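Lambda integrase (Enterobacteria phage lambda, PDB 1AE9) catalyses site-specific recombination that integrates the phage genome into the host chromosome and, together with excisionase, excises it again, represented here by its catalytic domain. Local coordinates at residues Asp50-Val55 against Trp174-Ile179; Thr68-Asp73 against Lys144-Lys149. All blocks are in the same frame, centred on the assembly; numbering follows the deposited sequence.

Interaction 1 (Asp50-Val55 against Trp174-Ile179)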
loop_
_atom_site.group_PDB
_atom_site.type_symbol
_atom_site.label_atom_id
_atom_site.label_comp_id
_atom_site.label_asym_id
_atom_site.label_seq_id
_atom_site.Cartn_x
_atom_site.Cartn_y
_atom_site.Cartn_z
ATOM N N ASP A 50 -18.444 -23.894 -14.110
ATOM C CA ASP A 50 -18.361 -25.323 -14.420
ATOM C C ASP A 50 -17.081 -26.003 -13.943
ATOM O O ASP A 50 -16.369 -26.632 -14.728
ATOM C CB ASP A 50 -18.536 -25.550 -15.929
ATOM C CG ASP A 50 -19.878 -25.053 -16.444
ATOM O OD1 ASP A 50 -20.891 -25.212 -15.721
ATOM O OD2 ASP A 50 -19.915 -24.502 -17.572
ATOM N N GLY A 51 -16.786 -25.862 -12.656
ATOM C CA GLY A 51 -15.596 -26.487 -12.106
ATOM C C GLY A 51 -14.256 -25.891 -12.500
ATOM O O GLY A 51 -13.227 -26.566 -12.385
ATOM N N TYR A 52 -14.250 -24.647 -12.976
ATOM C CA TYR A 52 -13.004 -23.987 -13.355
ATOM C C TYR A 52 -12.942 -22.563 -12.825
ATOM O O TYR A 52 -13.927 -21.826 -12.903
ATOM C CB TYR A 52 -12.819 -23.972 -14.874
ATOM C CG TYR A 52 -12.274 -25.265 -15.431
ATOM C CD1 TYR A 52 -13.121 -26.340 -15.705
ATOM C CD2 TYR A 52 -10.907 -25.429 -15.651
ATOM C CE1 TYR A 52 -12.622 -27.549 -16.178
ATOM C CE2 TYR A 52 -10.397 -26.637 -16.128
ATOM C CZ TYR A 52 -11.263 -27.691 -16.385
ATOM O OH TYR A 52 -10.770 -28.895 -16.832
ATOM N N LEU A 53 -11.799 -22.209 -12.238
ATOM C CA LEU A 53 -11.559 -20.867 -11.710
ATOM C C LEU A 53 -10.746 -20.129 -12.770
ATOM O O LEU A 53 -9.606 -20.500 -13.064
ATOM C CB LEU A 53 -10.790 -20.930 -10.383
ATOM C CG LEU A 53 -10.197 -19.632 -9.813
ATOM C CD1 LEU A 53 -11.274 -18.602 -9.526
ATOM C CD2 LEU A 53 -9.416 -19.940 -8.556
ATOM N N TYR A 54 -11.372 -19.136 -13.392
ATOM C CA TYR A 54 -10.742 -18.344 -14.445
ATOM C C TYR A 54 -9.908 -17.222 -13.857
ATOM O O TYR A 54 -10.406 -16.415 -13.082
ATOM C CB TYR A 54 -11.806 -17.786 -15.400
ATOM C CG TYR A 54 -12.421 -18.856 -16.270
ATOM C CD1 TYR A 54 -13.377 -19.729 -15.762
ATOM C CD2 TYR A 54 -11.990 -19.040 -17.580
ATOM C CE1 TYR A 54 -13.884 -20.767 -16.532
ATOM C CE2 TYR A 54 -12.490 -20.073 -18.359
ATOM C CZ TYR A 54 -13.433 -20.934 -17.829
ATOM O OH TYR A 54 -13.907 -21.971 -18.596
ATOM N N VAL A 55 -8.643 -17.167 -14.251
ATOM C CA VAL A 55 -7.731 -16.162 -13.740
ATOM C C VAL A 55 -6.958 -15.438 -14.830
ATOM O O VAL A 55 -6.327 -16.074 -15.685
ATOM C CB VAL A 55 -6.682 -16.818 -12.780
ATOM C CG1 VAL A 55 -5.594 -15.820 -12.391
ATOM C CG2 VAL A 55 -7.371 -17.370 -11.533
ATOM N N TRP A 174 -8.555 -18.628 -23.356
ATOM C CA TRP A 174 -8.057 -19.120 -22.079
ATOM C C TRP A 174 -7.295 -20.438 -22.197
ATOM O O TRP A 174 -7.667 -21.326 -22.971
ATOM C CB TRP A 174 -9.217 -19.302 -21.098
ATOM C CG TRP A 174 -9.931 -18.034 -20.774
ATOM C CD1 TRP A 174 -10.849 -17.388 -21.550
ATOM C CD2 TRP A 174 -9.778 -17.247 -19.592
ATOM N NE1 TRP A 174 -11.275 -16.244 -20.925
ATOM C CE2 TRP A 174 -10.635 -16.131 -19.721
ATOM C CE3 TRP A 174 -8.999 -17.372 -18.437
ATOM C CZ2 TRP A 174 -10.735 -15.144 -18.734
ATOM C CZ3 TRP A 174 -9.098 -16.394 -17.457
ATOM C CH2 TRP A 174 -9.961 -15.294 -17.613
ATOM N N ASP A 175 -6.228 -20.556 -21.420
ATOM C CA ASP A 175 -5.405 -21.758 -21.387
ATOM C C ASP A 175 -6.014 -22.680 -20.310
ATOM O O ASP A 175 -6.044 -22.333 -19.127
ATOM C CB ASP A 175 -3.962 -21.355 -21.042
ATOM C CG ASP A 175 -2.986 -22.517 -21.086
ATOM O OD1 ASP A 175 -3.036 -23.317 -22.044
ATOM O OD2 ASP A 175 -2.141 -22.616 -20.167
ATOM N N LYS A 176 -6.561 -23.816 -20.737
ATOM C CA LYS A 176 -7.187 -24.786 -19.827
ATOM C C LYS A 176 -6.110 -25.637 -19.144
ATOM O O LYS A 176 -5.247 -26.198 -19.823
ATOM C CB LYS A 176 -8.116 -25.710 -20.622
ATOM C CG LYS A 176 -9.253 -26.365 -19.838
ATOM C CD LYS A 176 -10.528 -25.515 -19.905
ATOM C CE LYS A 176 -11.791 -26.355 -19.690
ATOM N NZ LYS A 176 -13.039 -25.548 -19.839
ATOM N N ILE A 177 -6.130 -25.705 -17.814
ATOM C CA ILE A 177 -5.149 -26.510 -17.083
ATOM C C ILE A 177 -5.712 -27.927 -16.963
ATOM O O ILE A 177 -6.887 -28.117 -16.624
ATOM C CB ILE A 177 -4.840 -25.937 -15.668
ATOM C CG1 ILE A 177 -4.319 -24.500 -15.767
ATOM C CG2 ILE A 177 -3.791 -26.793 -14.966
ATOM C CD1 ILE A 177 -2.988 -24.361 -16.496
ATOM N N GLU A 178 -4.875 -28.912 -17.275
ATOM C CA GLU A 178 -5.285 -30.312 -17.234
ATOM C C GLU A 178 -4.532 -31.145 -16.204
ATOM O O GLU A 178 -3.440 -30.770 -15.773
ATOM C CB GLU A 178 -5.120 -30.947 -18.617
ATOM C CG GLU A 178 -5.894 -30.239 -19.710
ATOM C CD GLU A 178 -6.020 -31.068 -20.976
ATOM O OE1 GLU A 178 -5.093 -31.033 -21.819
ATOM O OE2 GLU A 178 -7.057 -31.751 -21.124
ATOM N N ILE A 179 -5.093 -32.324 -15.924
ATOM C CA ILE A 179 -4.583 -33.313 -14.963
ATOM C C ILE A 179 -4.338 -32.734 -13.573
ATOM O O ILE A 179 -3.329 -33.097 -12.930
ATOM C CB ILE A 179 -3.346 -34.170 -15.497
ATOM C CG1 ILE A 179 -2.154 -33.290 -15.905
ATOM C CG2 ILE A 179 -3.790 -35.079 -16.647
ATOM C CD1 ILE A 179 -0.943 -34.060 -16.411
ATOM O OXT ILE A 179 -5.210 -31.952 -13.123
#
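Tyr54 drives the edge of its ring into the face of the Trp174 indole, a T-shaped stack with the planes at 85° and the ring centroids (six-membered ring of Trp174) 5.0 Å apart. The touching atom is Tyr54 CD2, over the indole face, off centre toward the bond from CD2 to CE3, and 3.5 Å from Trp174 CD2. Tyr54 CB sits over the same six-membered ring in a CH-pi contact, so both the CB methylene and the ring edge rest on the indole face. The far end of the indole reaches the backbone of the next residue: Trp174 CZ3 lies 3.3 Å from Val55 O. A weak hydrogen bond from Trp174 NE1 to Asp169 holds the other side of the ring system.

Two residues along each strand the partners change character. Lys176 runs across the Tyr52 ring at about a right angle, and its CE stands over one face, 3.6 Å from Tyr52 CZ. Its CG is anti to the backbone N (chi1 -156°), and a bend at chi2 turns the rest of the chain over the phenol. The ammonium stays above that face too, with Lys176 NZ 4.2 Å from the Tyr52 ring centroid and 12° off the normal, a cation-pi contact. At the edge of the same ring, in its plane, lies Ile177 O, a buried carbonyl with no hydrogen-bond partner in the model.

The backbones stay apart, with Tyr52 and Lys176 CA atoms 8.7 Å from each other, because strand 63-67 runs between them. The Lys176 side chain is about 6 Å from that of Phe166, changed here from the DNA-linking tyrosine. Side chains of strands 52-56 and 173-176 therefore meet over one face of the mixed beta sheet of the tyrosine recombinase catalytic domain.

Interaction 2 (Thr68-Asp73 against Lys144-Lys149)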
loop_
_atom_site.group_PDB
_atom_site.type_symbol
_atom_site.label_atom_id
_atom_site.label_comp_id
_atom_site.label_asym_id
_atom_site.label_seq_id
_atom_site.Cartn_x
_atom_site.Cartn_y
_atom_site.Cartn_z
ATOM N N THR A 68 -10.928 -26.831 -10.344
ATOM C CA THR A 68 -11.110 -26.810 -8.897
ATOM C C THR A 68 -10.938 -28.171 -8.223
ATOM O O THR A 68 -11.045 -28.292 -7.004
ATOM C CB THR A 68 -12.469 -26.223 -8.513
ATOM O OG1 THR A 68 -13.507 -26.970 -9.156
ATOM C CG2 THR A 68 -12.556 -24.761 -8.934
ATOM N N ALA A 69 -10.663 -29.194 -9.020
ATOM C CA ALA A 69 -10.459 -30.534 -8.495
ATOM C C ALA A 69 -9.026 -30.738 -7.999
ATOM O O ALA A 69 -8.708 -31.784 -7.427
ATOM C CB ALA A 69 -10.792 -31.556 -9.563
ATOM N N LEU A 70 -8.162 -29.751 -8.224
ATOM C CA LEU A 70 -6.764 -29.841 -7.806
ATOM C C LEU A 70 -6.592 -30.115 -6.316
ATOM O O LEU A 70 -7.437 -29.735 -5.495
ATOM C CB LEU A 70 -5.994 -28.576 -8.191
ATOM C CG LEU A 70 -5.512 -28.456 -9.637
ATOM C CD1 LEU A 70 -4.784 -27.131 -9.823
ATOM C CD2 LEU A 70 -4.584 -29.621 -9.979
ATOM N N HIS A 71 -5.498 -30.794 -5.982
ATOM C CA HIS A 71 -5.158 -31.148 -4.604
ATOM C C HIS A 71 -3.654 -31.003 -4.475
ATOM O O HIS A 71 -2.923 -31.219 -5.446
ATOM C CB HIS A 71 -5.452 -32.635 -4.307
ATOM C CG HIS A 71 -6.888 -32.960 -4.019
ATOM N ND1 HIS A 71 -7.822 -33.181 -5.012
ATOM C CD2 HIS A 71 -7.528 -33.190 -2.846
ATOM C CE1 HIS A 71 -8.973 -33.535 -4.465
ATOM N NE2 HIS A 71 -8.822 -33.548 -3.152
ATOM N N ILE A 72 -3.197 -30.627 -3.288
ATOM C CA ILE A 72 -1.767 -30.553 -2.991
ATOM C C ILE A 72 -1.622 -31.678 -1.970
ATOM O O ILE A 72 -1.918 -31.511 -0.782
ATOM C CB ILE A 72 -1.334 -29.201 -2.379
ATOM C CG1 ILE A 72 -1.080 -28.193 -3.500
ATOM C CG2 ILE A 72 -0.052 -29.371 -1.546
ATOM C CD1 ILE A 72 0.228 -28.423 -4.254
ATOM N N ASP A 73 -1.232 -32.843 -2.465
ATOM C CA ASP A 73 -1.079 -34.030 -1.637
ATOM C C ASP A 73 -0.151 -33.900 -0.439
ATOM O O ASP A 73 -0.536 -34.261 0.673
ATOM C CB ASP A 73 -0.666 -35.211 -2.507
ATOM C CG ASP A 73 -1.705 -35.547 -3.558
ATOM O OD1 ASP A 73 -2.914 -35.315 -3.315
ATOM O OD2 ASP A 73 -1.308 -36.037 -4.632
ATOM N N LYS A 144 6.776 -32.185 -8.314
ATOM C CA LYS A 144 6.967 -33.543 -7.826
ATOM C C LYS A 144 5.701 -34.375 -8.001
ATOM O O LYS A 144 5.737 -35.466 -8.567
ATOM C CB LYS A 144 7.397 -33.522 -6.352
ATOM N N GLN A 145 4.577 -33.836 -7.543
ATOM C CA GLN A 145 3.285 -34.516 -7.617
ATOM C C GLN A 145 2.767 -34.790 -9.030
ATOM O O GLN A 145 2.171 -35.839 -9.285
ATOM C CB GLN A 145 2.234 -33.714 -6.837
ATOM C CG GLN A 145 0.845 -34.326 -6.829
ATOM C CD GLN A 145 -0.155 -33.484 -6.080
ATOM O OE1 GLN A 145 0.098 -33.053 -4.956
ATOM N NE2 GLN A 145 -1.302 -33.251 -6.687
ATOM N N ILE A 146 2.942 -33.827 -9.929
ATOM C CA ILE A 146 2.461 -33.967 -11.297
ATOM C C ILE A 146 3.617 -33.883 -12.295
ATOM O O ILE A 146 4.068 -34.908 -12.803
ATOM C CB ILE A 146 1.362 -32.914 -11.610
ATOM C CG1 ILE A 146 0.274 -32.973 -10.529
ATOM C CG2 ILE A 146 0.743 -33.174 -12.980
ATOM C CD1 ILE A 146 -0.857 -31.983 -10.702
ATOM N N SER A 147 4.111 -32.677 -12.560
ATOM C CA SER A 147 5.218 -32.500 -13.497
ATOM C C SER A 147 5.710 -31.056 -13.561
ATOM O O SER A 147 4.983 -30.124 -13.204
ATOM C CB SER A 147 4.817 -32.972 -14.904
ATOM O OG SER A 147 3.620 -32.354 -15.354
ATOM N N ASP A 148 6.945 -30.878 -14.021
ATOM C CA ASP A 148 7.531 -29.550 -14.163
ATOM C C ASP A 148 6.719 -28.746 -15.180
ATOM O O ASP A 148 6.608 -27.522 -15.069
ATOM C CB ASP A 148 8.988 -29.656 -14.608
ATOM N N LYS A 149 6.132 -29.449 -16.150
ATOM C CA LYS A 149 5.321 -28.829 -17.197
ATOM C C LYS A 149 4.027 -28.277 -16.611
ATOM O O LYS A 149 3.600 -27.168 -16.954
ATOM C CB LYS A 149 5.009 -29.841 -18.304
#
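Gln145, at the end of helix 133-145, docks its side-chain amide on the backbone of residues 71-73, where strand 71-72 pairs with 77-78 as a two-stranded antiparallel hairpin. The chain of Gln145 is fully extended, CG anti to the backbone N (chi1 -180°), and so carries the amide across to the hairpin. There both ends of the amide are used: NE2 donates to His71 O at 2.9 Å, coming from above the carbonyl plane, while OE1 accepts from Asp73 N at 2.8 Å. Two bonds to one run of backbone fix the rotation of the amide. This is the tight part of the contact.

Beside this pair of bonds the packing is looser. Leu70 and Ile146 meet only through methyls, CD2 of Leu70 and CD1 of Ile146 standing 4.5 Å apart, while Ile72 turns away from Gln145 to pack on Leu141 and Tyr142 of the same helix.

Asp73 and His71 lie on the solvent side; the Asp73 carboxylate is stacked on the amide, the two planes 18° apart. That overlap is no hydrogen bond: Asp73 OD2 rests 3.2 Å from Gln145 CD.

How the interactions relate
After helices 6-15, 21-33 and 37-42, the chain lays down 50-55 and, beyond strand 63-67, passes through 68-73. It then runs through helices 79-90, 106-120 and 133-145 before 144-149 returns to 68-73, closing the loop of interaction 2. Only at the C terminus does 174-179 come back to 50-55, so interaction 1 closes a wider loop that encloses that of interaction 2 without crossing it. Interaction 2 ties the hairpin 71-72/77-78 to the C-terminal end of helix 133-145; interaction 1 joins strands of the mixed sheet. They meet where Gly51 O probably bonds to Thr68 N, 3.1 Å away, and where the C-terminal carboxylate of Ile179 packs against methyls of Ile146 and Leu70.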